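Local coordinates for alpha,alpha-trehalose-phosphate synthase (UDP-forming) (Burkholderia xenovorans, PDB 5V0T), which belongs to glycosyltransferase family 20, an enzyme family of the two-domain GT-B fold, and is modelled with bound uridine-5'-diphosphate and 6-O-phosphono-alpha-D-glucopyranose, at residues R293-S298 and G337-L342; L192-A197 and R201-Y206. One frame throughout, in Å; residues are numbered along the deposited sequence. Where two conformers were deposited one is given.

Contact 1 of 2, residues R293-S298 and G337-L342; sequences RLLEHS and GRFAEL
Leu295 lays its CB over the centre of the Phe339 ring, 3.8 Å from the centroid and only 9° off the ring normal, which meets the geometry of a CH-pi contact. Its CD1 reaches toward the root of the same ring, 4.0 Å from Phe339 CG, carried there by a CG set anti to the carbonyl carbon and a branch that runs on extended beyond it. At the rim of the ring, near its plane, Glu296 CG comes within 3.7 Å of Phe339 CZ, so one aromatic group is met over a face and at an edge by consecutive residues. Both Leu295 and Phe339 are buried, and Trp344 and Pro346 also touch the leucine.

The more open side is polar. Arg338 NH1 donates to Glu296 OE2 at 2.7 Å and a nearly straight 171°, the acceptor lying in the guanidinium plane and using its anti lone pair; carboxylate and guanidinium planes are nevertheless turned 66° apart. Glu292 also pairs with Arg338 NH1. The other carboxylate oxygen, Glu296 OE1, receives a weak bond from Arg293 NE at 3.2 Å, and Arg293 in turn pairs with Asp421, extending the salt-bridge network. The arrangement joins the C-terminal ends of helices 284-297 and 319-339, successive helices separated by strand 305-310 in the Rossmann-like, parallel-sheet domain of a GT-B fold.

Contact 2 of 2, residues L192-A197 and R201-Y206; sequences LGFQTA and RAFCDY
Phe203 presents one ring face to the tip of Phe194, whose CZ lies 3.5 Å from Phe203 CG and 3.6 Å from Phe203 CB. The ring centroids are 5.2 Å apart and the planes inclined at 36°, an oblique aromatic pair. Farther out on the same ring, Leu192 CD1 approaches Phe203 CZ to 3.5 Å. With chi1 of 172°, Phe203 swings its ring away from its own backbone N, and the far end of the ring thereby meets the leucine while its base meets the phenylalanine. Leu192 and Phe194, two residues apart on strand 191-194, thus both bear on a single helical side chain; Leu186 touches Leu192 and Phe203 as well.

Near the start of helix 197-209 the contact becomes a routine backbone bond, Arg201 N to Ala197 O at 2.9 Å and 161°. Thr196 occupies the N-cap position, and its OG1 is hydrogen-bonded to Asp199. Only Gln195 and Thr196 separate the strand from the helix that packs back on it. Leu192, Phe194 and Phe203 are all buried and apolar, which implies cohesion by van der Waals and hydrophobic contact; the one hydrogen bond between the two segments is a backbone bond of the first helical turn.

Contact 2 precedes contact 1 along the chain, and the two do not touch: their centres are 43 Å apart and their nearest atoms about 28 Å. They lie beside different sheets: contact 2 includes strand 191-194 of the mixed sheet, whereas the helices of contact 1 are linked by strand 305-310 of the six-stranded parallel one, as expected for the two domains of a GT-B protein. Contact 2 is the more central, its centre about 17 Å from that of the chain against 32 Å for contact 1. The Phe194 side chain is about 12 Å from bound 6-O-phosphono-alpha-D-glucopyranose, and neighbouring Gln195 hydrogen-bonds to the backbone of His164, a residue of that ligand's pocket.

Contact 1 of 2, residues R293-S298 and G337-L342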
ATOM      1  N   ARG A 293      26.131   6.157  -0.452  1.00 17.14           N
ATOM      2  CA  ARG A 293      27.189   5.206  -0.798  1.00 17.35           C
ATOM      3  C   ARG A 293      27.504   5.258  -2.295  1.00 16.59           C
ATOM      4  O   ARG A 293      28.667   5.128  -2.699  1.00 19.12           O
ATOM      5  CB  ARG A 293      26.772   3.789  -0.367  1.00 17.87           C
ATOM      6  CG  ARG A 293      27.799   2.680  -0.609  1.00 24.39           C
ATOM      7  CD  ARG A 293      29.020   2.787   0.316  1.00 25.72           C
ATOM      8  NE  ARG A 293      28.651   2.971   1.717  1.00 32.11           N
ATOM      9  CZ  ARG A 293      28.342   1.991   2.564  1.00 35.63           C
ATOM     10  NH1 ARG A 293      28.340   0.713   2.180  1.00 32.68           N
ATOM     11  NH2 ARG A 293      28.022   2.292   3.810  1.00 42.99           N
ATOM     12  N   LEU A 294      26.479   5.448  -3.135  1.00 17.28           N
ATOM     13  CA  LEU A 294      26.733   5.649  -4.566  1.00 20.04           C
ATOM     14  C   LEU A 294      27.686   6.820  -4.797  1.00 25.54           C
ATOM     15  O   LEU A 294      28.672   6.704  -5.537  1.00 22.18           O
ATOM     16  CB  LEU A 294      25.412   5.880  -5.306  1.00 20.23           C
ATOM     17  CG  LEU A 294      25.535   6.260  -6.793  1.00 25.89           C
ATOM     18  CD1 LEU A 294      26.082   5.076  -7.602  1.00 31.18           C
ATOM     19  CD2 LEU A 294      24.208   6.764  -7.374  1.00 22.33           C
ATOM     20  N   LEU A 295      27.406   7.960  -4.156  1.00 20.97           N
ATOM     21  CA  LEU A 295      28.240   9.141  -4.331  1.00 19.16           C
ATOM     22  C   LEU A 295      29.641   8.935  -3.761  1.00 24.13           C
ATOM     23  O   LEU A 295      30.622   9.434  -4.332  1.00 24.20           O
ATOM     24  CB  LEU A 295      27.554  10.353  -3.693  1.00 18.76           C
ATOM     25  CG  LEU A 295      26.183  10.727  -4.279  1.00 19.59           C
ATOM     26  CD1 LEU A 295      25.587  11.967  -3.599  1.00 16.24           C
ATOM     27  CD2 LEU A 295      26.264  10.937  -5.809  1.00 18.00           C
ATOM     28  N   GLU A 296      29.763   8.214  -2.636  1.00 16.43           N
ATOM     29  CA  GLU A 296      31.080   7.955  -2.051  1.00 22.70           C
ATOM     30  C   GLU A 296      31.989   7.207  -3.016  1.00 25.02           C
ATOM     31  O   GLU A 296      33.184   7.512  -3.122  1.00 28.87           O
ATOM     32  CB  GLU A 296      30.943   7.144  -0.755  1.00 24.53           C
ATOM     33  CG  GLU A 296      30.346   7.905   0.424  1.00 25.13           C
ATOM     34  CD  GLU A 296      30.101   6.997   1.620  1.00 33.06           C
ATOM     35  OE1 GLU A 296      30.216   5.757   1.463  1.00 30.39           O
ATOM     36  OE2 GLU A 296      29.809   7.524   2.715  1.00 28.37           O
ATOM     37  N   HIS A 297      31.442   6.214  -3.720  1.00 24.60           N
ATOM     38  CA  HIS A 297      32.248   5.308  -4.529  1.00 37.12           C
ATOM     39  C   HIS A 297      32.338   5.705  -5.995  1.00 36.47           C
ATOM     40  O   HIS A 297      33.225   5.213  -6.694  1.00 42.08           O
ATOM     41  CB  HIS A 297      31.690   3.878  -4.442  1.00 41.55           C
ATOM     42  CG  HIS A 297      31.839   3.251  -3.088  1.00 53.55           C
ATOM     43  ND1 HIS A 297      32.623   3.802  -2.097  1.00 57.92           N
ATOM     44  CD2 HIS A 297      31.308   2.120  -2.563  1.00 55.49           C
ATOM     45  CE1 HIS A 297      32.566   3.042  -1.018  1.00 57.06           C
ATOM     46  NE2 HIS A 297      31.778   2.014  -1.276  1.00 57.66           N
ATOM     47  N   SER A 298      31.454   6.560  -6.487  1.00 30.46           N
ATOM     48  CA  SER A 298      31.462   6.911  -7.904  1.00 32.28           C
ATOM     49  C   SER A 298      31.610   8.423  -8.013  1.00 27.61           C
ATOM     50  O   SER A 298      30.620   9.151  -7.949  1.00 30.17           O
ATOM     51  CB  SER A 298      30.204   6.413  -8.583  1.00 39.72           C
ATOM     52  OG  SER A 298      30.175   6.835  -9.932  1.00 55.06           O
ATOM     53  N   GLY A 337      25.072  17.918   2.936  1.00 14.32           N
ATOM     54  CA  GLY A 337      26.227  18.665   3.416  1.00 15.18           C
ATOM     55  C   GLY A 337      27.545  18.097   2.922  1.00 15.69           C
ATOM     56  O   GLY A 337      28.490  18.839   2.647  1.00 17.25           O
ATOM     57  N   ARG A 338      27.631  16.773   2.811  1.00 17.39           N
ATOM     58  CA  ARG A 338      28.894  16.154   2.419  1.00 17.41           C
ATOM     59  C   ARG A 338      29.183  16.328   0.932  1.00 16.18           C
ATOM     60  O   ARG A 338      30.346  16.445   0.544  1.00 20.86           O
ATOM     61  CB  ARG A 338      28.892  14.655   2.745  1.00 20.57           C
ATOM     62  CG  ARG A 338      28.891  14.273   4.219  1.00 23.47           C
ATOM     63  CD  ARG A 338      28.931  12.749   4.325  1.00 22.11           C
ATOM     64  NE  ARG A 338      30.232  12.245   3.880  1.00 25.06           N
ATOM     65  CZ  ARG A 338      30.466  11.005   3.455  1.00 27.14           C
ATOM     66  NH1 ARG A 338      29.484  10.112   3.407  1.00 20.34           N
ATOM     67  NH2 ARG A 338      31.698  10.665   3.082  1.00 21.94           N
ATOM     68  N   PHE A 339      28.165  16.309   0.088  1.00 17.77           N
ATOM     69  CA  PHE A 339      28.388  16.205  -1.347  1.00 21.74           C
ATOM     70  C   PHE A 339      27.913  17.397  -2.164  1.00 19.79           C
ATOM     71  O   PHE A 339      28.280  17.498  -3.339  1.00 19.27           O
ATOM     72  CB  PHE A 339      27.732  14.921  -1.879  1.00 18.03           C
ATOM     73  CG  PHE A 339      28.442  13.672  -1.432  1.00 20.71           C
ATOM     74  CD1 PHE A 339      29.608  13.266  -2.066  1.00 22.76           C
ATOM     75  CD2 PHE A 339      27.972  12.938  -0.361  1.00 14.93           C
ATOM     76  CE1 PHE A 339      30.283  12.138  -1.654  1.00 26.84           C
ATOM     77  CE2 PHE A 339      28.654  11.789   0.064  1.00 19.76           C
ATOM     78  CZ  PHE A 339      29.800  11.392  -0.592  1.00 20.82           C
ATOM     79  N   ALA A 340      27.128  18.304  -1.588  1.00 18.42           N
ATOM     80  CA  ALA A 340      26.618  19.445  -2.345  1.00 16.93           C
ATOM     81  C   ALA A 340      27.734  20.328  -2.896  1.00 20.16           C
ATOM     82  O   ALA A 340      28.848  20.385  -2.369  1.00 19.60           O
ATOM     83  CB  ALA A 340      25.687  20.292  -1.473  1.00 18.76           C
ATOM     84  N   GLU A 341      27.416  21.018  -3.990  1.00 18.11           N
ATOM     85  CA  GLU A 341      28.235  22.071  -4.552  1.00 24.25           C
ATOM     86  C   GLU A 341      27.347  23.299  -4.674  1.00 24.17           C
ATOM     87  O   GLU A 341      26.136  23.222  -4.465  1.00 22.31           O
ATOM     88  CB  GLU A 341      28.831  21.657  -5.911  1.00 23.37           C
ATOM     89  CG  GLU A 341      29.599  20.329  -5.849  1.00 23.44           C
ATOM     90  CD  GLU A 341      30.980  20.467  -5.216  1.00 29.82           C
ATOM     91  OE1 GLU A 341      31.683  19.441  -5.081  1.00 27.54           O
ATOM     92  OE2 GLU A 341      31.375  21.601  -4.855  1.00 25.26           O
ATOM     93  N   LEU A 342      27.954  24.447  -4.990  1.00 22.37           N
ATOM     94  CA  LEU A 342      27.180  25.683  -5.108  1.00 19.94           C
ATOM     95  C   LEU A 342      26.019  25.551  -6.083  1.00 28.70           C
ATOM     96  O   LEU A 342      25.025  26.267  -5.946  1.00 36.31           O
ATOM     97  CB  LEU A 342      28.075  26.835  -5.564  1.00 20.90           C
ATOM     98  CG  LEU A 342      29.211  27.248  -4.631  1.00 27.85           C
ATOM     99  CD1 LEU A 342      30.023  28.326  -5.274  1.00 27.37           C
ATOM    100  CD2 LEU A 342      28.645  27.730  -3.287  1.00 27.39           C
TER

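Contact 2 of 2, residues L192-A197 and R201-Y206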
ATOM      1  N   LEU A 192     -11.152 -14.930   2.253  1.00 20.05           N
ATOM      2  CA  LEU A 192     -10.027 -14.081   2.622  1.00 19.28           C
ATOM      3  C   LEU A 192      -9.107 -13.933   1.420  1.00 21.48           C
ATOM      4  O   LEU A 192      -8.773 -14.925   0.769  1.00 20.55           O
ATOM      5  CB  LEU A 192      -9.236 -14.669   3.801  1.00 19.62           C
ATOM      6  CG  LEU A 192      -9.988 -14.832   5.119  1.00 22.97           C
ATOM      7  CD1 LEU A 192      -9.054 -15.405   6.178  1.00 21.75           C
ATOM      8  CD2 LEU A 192     -10.521 -13.470   5.567  1.00 23.16           C
ATOM      9  N   GLY A 193      -8.709 -12.697   1.136  1.00 19.51           N
ATOM     10  CA  GLY A 193      -7.792 -12.404   0.056  1.00 19.59           C
ATOM     11  C   GLY A 193      -6.548 -11.740   0.603  1.00 19.74           C
ATOM     12  O   GLY A 193      -6.635 -10.820   1.427  1.00 16.90           O
ATOM     13  N   PHE A 194      -5.386 -12.228   0.188  1.00 18.18           N
ATOM     14  CA  PHE A 194      -4.108 -11.639   0.548  1.00 16.03           C
ATOM     15  C   PHE A 194      -3.420 -11.165  -0.732  1.00 18.89           C
ATOM     16  O   PHE A 194      -3.836 -11.499  -1.846  1.00 17.21           O
ATOM     17  CB  PHE A 194      -3.238 -12.644   1.328  1.00 15.90           C
ATOM     18  CG  PHE A 194      -3.923 -13.215   2.555  1.00 20.21           C
ATOM     19  CD1 PHE A 194      -3.964 -12.498   3.738  1.00 23.90           C
ATOM     20  CD2 PHE A 194      -4.550 -14.458   2.508  1.00 18.60           C
ATOM     21  CE1 PHE A 194      -4.614 -13.008   4.852  1.00 19.57           C
ATOM     22  CE2 PHE A 194      -5.188 -14.980   3.623  1.00 20.95           C
ATOM     23  CZ  PHE A 194      -5.222 -14.252   4.794  1.00 20.66           C
ATOM     24  N   GLN A 195      -2.362 -10.359  -0.579  1.00 18.35           N
ATOM     25  CA  GLN A 195      -1.707  -9.793  -1.760  1.00 20.96           C
ATOM     26  C   GLN A 195      -0.950 -10.863  -2.547  1.00 20.90           C
ATOM     27  O   GLN A 195      -1.059 -10.929  -3.776  1.00 18.22           O
ATOM     28  CB  GLN A 195      -0.750  -8.660  -1.346  1.00 18.51           C
ATOM     29  CG  GLN A 195      -1.447  -7.418  -0.806  1.00 15.74           C
ATOM     30  CD  GLN A 195      -1.873  -6.464  -1.916  1.00 18.60           C
ATOM     31  OE1 GLN A 195      -2.072  -6.874  -3.066  1.00 17.09           O
ATOM     32  NE2 GLN A 195      -1.991  -5.180  -1.578  1.00 14.14           N
ATOM     33  N   THR A 196      -0.157 -11.698  -1.863  1.00 17.80           N
ATOM     34  CA  THR A 196       0.801 -12.572  -2.536  1.00 22.36           C
ATOM     35  C   THR A 196       0.776 -13.979  -1.943  1.00 19.07           C
ATOM     36  O   THR A 196       0.229 -14.220  -0.863  1.00 18.29           O
ATOM     37  CB  THR A 196       2.233 -12.028  -2.438  1.00 21.36           C
ATOM     38  OG1 THR A 196       2.664 -12.071  -1.067  1.00 22.11           O
ATOM     39  CG2 THR A 196       2.323 -10.585  -2.991  1.00 17.49           C
ATOM     40  N   ALA A 197       1.396 -14.913  -2.666  1.00 16.81           N
ATOM     41  CA  ALA A 197       1.478 -16.292  -2.183  1.00 22.06           C
ATOM     42  C   ALA A 197       2.165 -16.410  -0.820  1.00 24.24           C
ATOM     43  O   ALA A 197       1.687 -17.201   0.011  1.00 22.46           O
ATOM     44  CB  ALA A 197       2.167 -17.171  -3.238  1.00 21.15           C
ATOM     45  N   ARG A 201       0.558 -18.150   2.479  1.00 17.95           N
ATOM     46  CA  ARG A 201       1.288 -19.210   3.169  0.72 18.59           C
ATOM     47  C   ARG A 201       1.434 -18.900   4.661  1.00 18.95           C
ATOM     48  O   ARG A 201       1.296 -19.796   5.503  1.00 21.43           O
ATOM     49  CB  ARG A 201       2.657 -19.401   2.510  0.72 22.95           C
ATOM     50  CG  ARG A 201       3.433 -20.628   2.981  0.72 28.08           C
ATOM     51  CD  ARG A 201       4.628 -20.935   2.066  0.72 26.74           C
ATOM     52  NE  ARG A 201       5.656 -19.893   2.110  0.72 31.06           N
ATOM     53  CZ  ARG A 201       6.029 -19.165   1.059  0.72 33.14           C
ATOM     54  NH1 ARG A 201       5.463 -19.370  -0.122  0.72 34.36           N
ATOM     55  NH2 ARG A 201       6.972 -18.241   1.183  0.72 31.98           N
ATOM     56  N   ALA A 202       1.719 -17.634   5.002  1.00 22.16           N
ATOM     57  CA  ALA A 202       1.867 -17.258   6.404  1.00 17.14           C
ATOM     58  C   ALA A 202       0.561 -17.432   7.159  1.00 19.37           C
ATOM     59  O   ALA A 202       0.555 -17.930   8.296  1.00 16.97           O
ATOM     60  CB  ALA A 202       2.366 -15.814   6.521  1.00 17.96           C
ATOM     61  N   PHE A 203      -0.555 -17.028   6.545  1.00 21.42           N
ATOM     62  CA  PHE A 203      -1.865 -17.264   7.150  1.00 18.97           C
ATOM     63  C   PHE A 203      -2.088 -18.751   7.397  1.00 17.32           C
ATOM     64  O   PHE A 203      -2.473 -19.156   8.503  1.00 21.13           O
ATOM     65  CB  PHE A 203      -2.976 -16.689   6.264  1.00 20.31           C
ATOM     66  CG  PHE A 203      -4.366 -17.046   6.726  1.00 20.04           C
ATOM     67  CD1 PHE A 203      -4.943 -16.385   7.801  1.00 19.99           C
ATOM     68  CD2 PHE A 203      -5.085 -18.055   6.091  1.00 22.00           C
ATOM     69  CE1 PHE A 203      -6.235 -16.724   8.234  1.00 19.53           C
ATOM     70  CE2 PHE A 203      -6.374 -18.408   6.518  1.00 22.37           C
ATOM     71  CZ  PHE A 203      -6.944 -17.747   7.591  1.00 22.02           C
ATOM     72  N   CYS A 204      -1.839 -19.589   6.381  1.00 17.86           N
ATOM     73  CA  CYS A 204      -2.065 -21.024   6.551  1.00 22.42           C
ATOM     74  C   CYS A 204      -1.125 -21.625   7.583  1.00 20.82           C
ATOM     75  O   CYS A 204      -1.518 -22.538   8.323  1.00 21.62           O
ATOM     76  CB  CYS A 204      -1.907 -21.753   5.215  1.00 24.75           C
ATOM     77  SG  CYS A 204      -3.142 -21.271   3.992  1.00 25.38           S
ATOM     78  N   ASP A 205       0.105 -21.117   7.658  1.00 20.22           N
ATOM     79  CA  ASP A 205       1.046 -21.585   8.672  1.00 23.63           C
ATOM     80  C   ASP A 205       0.506 -21.335  10.081  1.00 25.23           C
ATOM     81  O   ASP A 205       0.614 -22.199  10.958  1.00 22.70           O
ATOM     82  CB  ASP A 205       2.395 -20.888   8.472  1.00 24.58           C
ATOM     83  CG  ASP A 205       3.515 -21.526   9.267  1.00 42.27           C
ATOM     84  OD1 ASP A 205       3.674 -22.762   9.189  1.00 50.49           O
ATOM     85  OD2 ASP A 205       4.254 -20.794   9.955  1.00 44.47           O
ATOM     86  N   TYR A 206      -0.083 -20.157  10.318  1.00 22.89           N
ATOM     87  CA  TYR A 206      -0.705 -19.901  11.616  1.00 22.85           C
ATOM     88  C   TYR A 206      -1.873 -20.853  11.857  1.00 19.49           C
ATOM     89  O   TYR A 206      -1.986 -21.460  12.932  1.00 23.14           O
ATOM     90  CB  TYR A 206      -1.168 -18.441  11.711  1.00 19.99           C
ATOM     91  CG  TYR A 206      -1.748 -18.105  13.080  1.00 23.65           C
ATOM     92  CD1 TYR A 206      -3.068 -18.424  13.402  1.00 27.04           C
ATOM     93  CD2 TYR A 206      -0.972 -17.487  14.052  1.00 21.75           C
ATOM     94  CE1 TYR A 206      -3.596 -18.147  14.652  1.00 27.16           C
ATOM     95  CE2 TYR A 206      -1.497 -17.188  15.299  1.00 18.24           C
ATOM     96  CZ  TYR A 206      -2.815 -17.520  15.593  1.00 25.46           C
ATOM     97  OH  TYR A 206      -3.344 -17.246  16.839  1.00 27.05           O
TER